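Local coordinates for protein carbonic anhydrase (Neosartorya fumigata, PDB 7COI) that probably catalyses, as a zinc-dependent beta-class carbonic anhydrase, the reversible hydration of carbon dioxide to hydrogencarbonate and a proton, at residues H111-W116 and R166-V171; C124-I129 and T139-A144. One frame throughout, in Å; residues are numbered along the deposited sequence.

Interaction 1. Residues H111-W116 and R166-V171; sequences HPEILW and RVKHVV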
loop_
_atom_site.group_PDB
_atom_site.type_symbol
_atom_site.label_atom_id
_atom_site.label_comp_id
_atom_site.label_asym_id
_atom_site.label_seq_id
_atom_site.Cartn_x
_atom_site.Cartn_y
_atom_site.Cartn_z
ATOM N N HIS A 111 -0.134 8.942 27.603
ATOM C CA HIS A 111 1.286 9.376 27.619
ATOM C C HIS A 111 2.187 8.158 27.646
ATOM O O HIS A 111 3.063 8.047 28.490
ATOM C CB HIS A 111 1.495 10.307 28.840
ATOM C CG HIS A 111 0.746 11.581 28.698
ATOM N ND1 HIS A 111 -0.508 11.760 29.258
ATOM C CD2 HIS A 111 1.025 12.726 28.033
ATOM C CE1 HIS A 111 -0.961 12.969 28.956
ATOM N NE2 HIS A 111 -0.041 13.582 28.215
ATOM N N PRO A 112 2.054 7.182 26.717
ATOM C CA PRO A 112 2.936 6.031 26.743
ATOM C C PRO A 112 4.350 6.470 26.369
ATOM O O PRO A 112 4.497 7.332 25.521
ATOM C CB PRO A 112 2.349 5.125 25.639
ATOM C CG PRO A 112 1.717 6.077 24.712
ATOM C CD PRO A 112 1.124 7.161 25.589
ATOM N N GLU A 113 5.338 5.801 26.915
ATOM C CA GLU A 113 6.760 6.091 26.604
ATOM C C GLU A 113 7.313 5.060 25.618
ATOM O O GLU A 113 8.497 5.196 25.218
ATOM C CB GLU A 113 7.549 6.064 27.914
ATOM C CG GLU A 113 7.041 7.055 28.923
ATOM C CD GLU A 113 8.027 7.424 30.035
ATOM O OE1 GLU A 113 9.263 7.126 29.922
ATOM O OE2 GLU A 113 7.563 8.033 31.002
ATOM N N ILE A 114 6.512 4.026 25.293
ATOM C CA ILE A 114 6.950 2.870 24.476
ATOM C C ILE A 114 6.006 2.732 23.273
ATOM O O ILE A 114 4.762 2.717 23.484
ATOM C CB ILE A 114 7.005 1.565 25.286
ATOM C CG1 ILE A 114 7.978 1.691 26.485
ATOM C CG2 ILE A 114 7.387 0.402 24.372
ATOM C CD1 ILE A 114 7.941 0.551 27.444
ATOM N N LEU A 115 6.595 2.639 22.083
ATOM C CA LEU A 115 5.941 2.090 20.872
ATOM C C LEU A 115 6.419 0.659 20.726
ATOM O O LEU A 115 7.643 0.433 20.633
ATOM C CB LEU A 115 6.265 2.923 19.616
ATOM C CG LEU A 115 5.939 2.226 18.273
ATOM C CD1 LEU A 115 4.443 1.928 18.169
ATOM C CD2 LEU A 115 6.376 3.076 17.100
ATOM N N TRP A 116 5.481 -0.285 20.660
ATOM C CA TRP A 116 5.758 -1.715 20.435
ATOM C C TRP A 116 5.307 -2.073 19.025
ATOM O O TRP A 116 4.155 -1.809 18.696
ATOM C CB TRP A 116 4.982 -2.528 21.455
ATOM C CG TRP A 116 5.068 -4.010 21.337
ATOM C CD1 TRP A 116 4.313 -4.825 20.538
ATOM C CD2 TRP A 116 5.921 -4.871 22.092
ATOM N NE1 TRP A 116 4.619 -6.132 20.774
ATOM C CE2 TRP A 116 5.601 -6.197 21.734
ATOM C CE3 TRP A 116 6.884 -4.651 23.082
ATOM C CZ2 TRP A 116 6.217 -7.290 22.302
ATOM C CZ3 TRP A 116 7.509 -5.746 23.631
ATOM C CH2 TRP A 116 7.172 -7.041 23.254
ATOM N N ARG A 166 5.523 11.457 21.314
ATOM C CA ARG A 166 6.943 11.604 21.731
ATOM C C ARG A 166 7.369 10.436 22.616
ATOM O O ARG A 166 7.979 10.639 23.709
ATOM C CB ARG A 166 7.148 12.969 22.394
ATOM C CG ARG A 166 6.941 14.139 21.445
ATOM C CD ARG A 166 7.063 15.509 22.119
ATOM N NE ARG A 166 8.354 15.682 22.763
ATOM C CZ ARG A 166 9.483 16.057 22.151
ATOM N NH1 ARG A 166 9.483 16.319 20.853
ATOM N NH2 ARG A 166 10.603 16.168 22.854
ATOM N N VAL A 167 7.136 9.211 22.158
ATOM C CA VAL A 167 7.633 8.027 22.892
ATOM C C VAL A 167 9.148 8.134 23.024
ATOM O O VAL A 167 9.810 8.718 22.134
ATOM C CB VAL A 167 7.209 6.718 22.184
ATOM C CG1 VAL A 167 5.701 6.554 22.191
ATOM C CG2 VAL A 167 7.728 6.634 20.758
ATOM N N LYS A 168 9.694 7.528 24.056
ATOM C CA LYS A 168 11.159 7.521 24.302
ATOM C C LYS A 168 11.785 6.263 23.723
ATOM O O LYS A 168 13.025 6.246 23.526
ATOM C CB LYS A 168 11.408 7.616 25.808
ATOM C CG LYS A 168 10.969 8.920 26.450
ATOM C CD LYS A 168 11.522 9.123 27.851
ATOM C CE LYS A 168 11.088 10.443 28.452
ATOM N NZ LYS A 168 9.615 10.568 28.425
ATOM N N HIS A 169 10.983 5.210 23.500
ATOM C CA HIS A 169 11.502 3.896 23.078
ATOM C C HIS A 169 10.630 3.353 21.948
ATOM O O HIS A 169 9.387 3.436 22.077
ATOM C CB HIS A 169 11.481 2.890 24.227
ATOM C CG HIS A 169 12.272 3.345 25.400
ATOM N ND1 HIS A 169 13.634 3.154 25.455
ATOM C CD2 HIS A 169 11.908 4.007 26.524
ATOM C CE1 HIS A 169 14.082 3.655 26.588
ATOM N NE2 HIS A 169 13.046 4.204 27.259
ATOM N N VAL A 170 11.267 2.838 20.913
ATOM C CA VAL A 170 10.595 1.982 19.885
ATOM C C VAL A 170 11.162 0.590 20.017
ATOM O O VAL A 170 12.380 0.417 19.905
ATOM C CB VAL A 170 10.721 2.527 18.454
ATOM C CG1 VAL A 170 9.918 1.621 17.495
ATOM C CG2 VAL A 170 10.248 3.971 18.363
ATOM N N VAL A 171 10.297 -0.397 20.234
ATOM C CA VAL A 171 10.687 -1.798 20.384
ATOM C C VAL A 171 10.120 -2.562 19.193
ATOM O O VAL A 171 8.909 -2.466 18.963
ATOM C CB VAL A 171 10.142 -2.357 21.710
ATOM C CG1 VAL A 171 10.454 -3.827 21.855
ATOM C CG2 VAL A 171 10.615 -1.548 22.906
HETATM O O HOH W 1 11.429 5.760 29.543
#
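With chi1 at 165° L115 carries its CG on the side away from its own amide N, and V170 places CG1 likewise, which lays the two side chains alongside each other on one face of the parallel pairing of strand 114-116 with strand 169-171, inside the central sheet of the beta-class carbonic anhydrase fold. L115 CD2 reaches V170 CG1 at 3.8 Å. On the same face V167, just ahead of its strand, offers CG2 to the CB of L115. Helix 152-164 covers L115 with V157, I158 and A161, and A161 also reaches V167; V170 packs on L250.

The other face carries I114, W116, H169 and V171. The two V171 methyls divide the work: CG1 comes obliquely to the six-membered ring of W116, 3.9 Å from CE3, while CG2 meets I114 CG2 at 4.0 Å. F81 and K80 of the second subunit pack on V171 and I114 respectively.

The backbone ladder is held through L115 on both its polar atoms. Its N gives an almost straight bond (172°) to H169 O, 2.9 Å away, and its O receives V171 N. Where the strands begin, E113 O takes two N-H groups: H169 N at 3.0 Å, close to the line of the carbonyl bond, and K168 N at 2.9 Å, standing 39° out of the carbonyl plane. Both bonds are bent, and together they bind K168 and H169, the entry of strand 169-171, to a single oxygen.

The E113 side chain runs beside that of K168, but OE1 and K168 NZ make only a long salt bridge of 3.8 Å. H169 ND1 is occupied by H253 NE2; a water hydrogen-bonded to H169 NE2, in the plane of the imidazole, donates to E113 OE1 at 2.6 Å.

Interaction 2. Residues C124-I129 and T139-A144; sequences CPETTI and THRNIA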
loop_
_atom_site.group_PDB
_atom_site.type_symbol
_atom_site.label_atom_id
_atom_site.label_comp_id
_atom_site.label_asym_id
_atom_site.label_seq_id
_atom_site.Cartn_x
_atom_site.Cartn_y
_atom_site.Cartn_z
ATOM N N CYS A 124 1.601 -13.248 21.861
ATOM C CA CYS A 124 2.489 -12.079 22.110
ATOM C C CYS A 124 1.682 -10.820 22.425
ATOM O O CYS A 124 1.909 -9.780 21.825
ATOM C CB CYS A 124 3.398 -11.839 20.914
ATOM S SG CYS A 124 4.170 -13.330 20.242
ATOM N N PRO A 125 0.740 -10.821 23.412
ATOM C CA PRO A 125 0.078 -9.573 23.850
ATOM C C PRO A 125 1.025 -8.697 24.683
ATOM O O PRO A 125 1.365 -9.065 25.844
ATOM C CB PRO A 125 -1.106 -10.040 24.703
ATOM C CG PRO A 125 -0.636 -11.387 25.234
ATOM C CD PRO A 125 0.227 -11.979 24.137
ATOM N N GLU A 126 1.440 -7.567 24.116
ATOM C CA GLU A 126 2.585 -6.771 24.654
ATOM C C GLU A 126 2.312 -6.372 26.105
ATOM O O GLU A 126 3.232 -6.508 26.956
ATOM C CB GLU A 126 2.901 -5.575 23.751
ATOM C CG GLU A 126 1.881 -4.447 23.779
ATOM C CD GLU A 126 0.465 -4.866 23.456
ATOM O OE1 GLU A 126 0.322 -5.634 22.453
ATOM O OE2 GLU A 126 -0.457 -4.486 24.235
ATOM N N THR A 127 1.143 -5.842 26.410
ATOM C CA THR A 127 0.863 -5.215 27.739
ATOM C C THR A 127 0.900 -6.310 28.792
ATOM O O THR A 127 1.444 -6.065 29.887
ATOM C CB THR A 127 -0.423 -4.381 27.680
ATOM O OG1 THR A 127 -0.193 -3.361 26.703
ATOM C CG2 THR A 127 -0.778 -3.747 29.007
ATOM N N THR A 128 0.359 -7.492 28.478
ATOM C CA THR A 128 0.376 -8.637 29.404
ATOM C C THR A 128 1.825 -9.114 29.619
ATOM O O THR A 128 2.246 -9.278 30.817
ATOM C CB THR A 128 -0.480 -9.773 28.848
ATOM O OG1 THR A 128 -1.836 -9.346 28.723
ATOM C CG2 THR A 128 -0.396 -10.999 29.714
ATOM N N ILE A 129 2.569 -9.382 28.554
ATOM C CA ILE A 129 3.897 -10.063 28.719
ATOM C C ILE A 129 4.896 -9.081 29.341
ATOM O O ILE A 129 5.919 -9.557 29.890
ATOM C CB ILE A 129 4.405 -10.705 27.414
ATOM C CG1 ILE A 129 4.834 -9.657 26.393
ATOM C CG2 ILE A 129 3.364 -11.672 26.860
ATOM C CD1 ILE A 129 5.276 -10.253 25.058
ATOM N N THR A 139 0.770 0.512 20.409
ATOM C CA THR A 139 1.003 -0.831 19.826
ATOM C C THR A 139 0.621 -0.944 18.345
ATOM O O THR A 139 -0.492 -0.572 17.968
ATOM C CB THR A 139 0.256 -1.898 20.619
ATOM O OG1 THR A 139 0.681 -1.848 21.989
ATOM C CG2 THR A 139 0.493 -3.276 20.061
ATOM N N HIS A 140 1.529 -1.508 17.557
ATOM C CA HIS A 140 1.278 -2.022 16.196
ATOM C C HIS A 140 1.642 -3.499 16.152
ATOM O O HIS A 140 2.787 -3.875 16.486
ATOM C CB HIS A 140 2.082 -1.222 15.173
ATOM C CG HIS A 140 1.742 -1.502 13.748
ATOM N ND1 HIS A 140 0.437 -1.437 13.262
ATOM C CD2 HIS A 140 2.538 -1.813 12.691
ATOM C CE1 HIS A 140 0.455 -1.687 11.962
ATOM N NE2 HIS A 140 1.723 -1.941 11.589
ATOM N N ARG A 141 0.729 -4.321 15.680
ATOM C CA ARG A 141 0.958 -5.777 15.506
ATOM C C ARG A 141 0.480 -6.174 14.117
ATOM O O ARG A 141 -0.638 -5.763 13.718
ATOM C CB ARG A 141 0.253 -6.573 16.609
ATOM C CG ARG A 141 0.968 -6.444 17.946
ATOM C CD ARG A 141 0.155 -6.952 19.081
ATOM N NE ARG A 141 0.012 -8.398 19.073
ATOM C CZ ARG A 141 -0.751 -9.079 19.929
ATOM N NH1 ARG A 141 -1.481 -8.447 20.831
ATOM N NH2 ARG A 141 -0.785 -10.385 19.859
ATOM N N ASN A 142 1.333 -6.869 13.377
ATOM C CA ASN A 142 1.072 -7.272 11.983
ATOM C C ASN A 142 1.672 -8.669 11.804
ATOM O O ASN A 142 2.282 -9.218 12.775
ATOM C CB ASN A 142 1.560 -6.215 10.980
ATOM C CG ASN A 142 3.071 -6.108 10.923
ATOM O OD1 ASN A 142 3.763 -7.032 11.353
ATOM N ND2 ASN A 142 3.579 -4.982 10.409
ATOM N N ILE A 143 1.538 -9.237 10.616
ATOM C CA ILE A 143 2.110 -10.589 10.350
ATOM C C ILE A 143 3.650 -10.525 10.381
ATOM O O ILE A 143 4.266 -9.854 9.515
ATOM C CB ILE A 143 1.600 -11.199 9.049
ATOM C CG1 ILE A 143 0.083 -11.403 9.086
ATOM C CG2 ILE A 143 2.336 -12.514 8.793
ATOM C CD1 ILE A 143 -0.435 -12.275 10.217
ATOM N N ALA A 144 4.246 -11.196 11.365
ATOM C CA ALA A 144 5.709 -11.364 11.525
ATOM C C ALA A 144 6.414 -10.030 11.748
ATOM O O ALA A 144 7.628 -9.941 11.463
ATOM C CB ALA A 144 6.280 -12.046 10.305
HETATM O O HOH W 2 -2.029 -5.735 21.300
#
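R141 reaches from strand 139-142 to C124, P125 and E126 at the start of helix 126-129, inside the beta-alpha-beta unit formed by strand 114-119, this helix and strand 137-142. From CB the chain runs extended through CG to R141 CD, whose nearest partner on the helix side is E126 OE1, at 3.6 Å. A bend at chi3 (70°) then swings the guanidinium against the residues that lead into the helix. NE finds its strongest partner in the carbonyl of the zinc ligand C119, and NH2 makes a weak hydrogen bond to D121 O. C124 O stands over the centre of one guanidinium face, 3.3 Å from R141 CZ; this is a contact with the face and not a hydrogen bond. The arginine thus meets the backbone carbonyls of C119, D121 and C124, consistent with a second-shell part in shaping this side of the zinc site.

At the tip, R141 NH1 comes obliquely to P125 CA and donates to a water at 2.8 Å that sits at the guanidinium edge, in its plane. The same water donates to E126 OE1 at 2.6 Å and so links the two charged groups, whose direct salt bridge, R141 NH1 to E126 OE1, is long at 3.7 Å, with the two planar groups 60° apart. E126 OE2 of the second subunit adds a weak, long ion pair to NH1.

T139 faces the carboxylate from the strand side: its CG2 approaches E126 OE1 at 3.4 Å, while its hydroxyl bonds to V137 O. E126 OE2 of the same chain accepts from T127 OG1 at 2.7 Å through its anti lone pair.

How the interactions relate
From the N terminus, the chain enters strand 114-119 through 111-116, passes C119 and D121, and turns into helix 126-129. Strand 137-142 follows, and interaction 2 closes this short excursion with only nine residues between its segments. The chain then takes helix 152-164 and returns at 166-171, where interaction 1 closes a wider loop of 49 residues that contains all of interaction 2. In the sheet strand 114-119 lies between strands 137-142 and 169-175, and W116 joins the contacts: its O probably accepts a hydrogen bond from H140 N, while its indole packs on E126, T139 and I129. Both interactions also reach the second subunit.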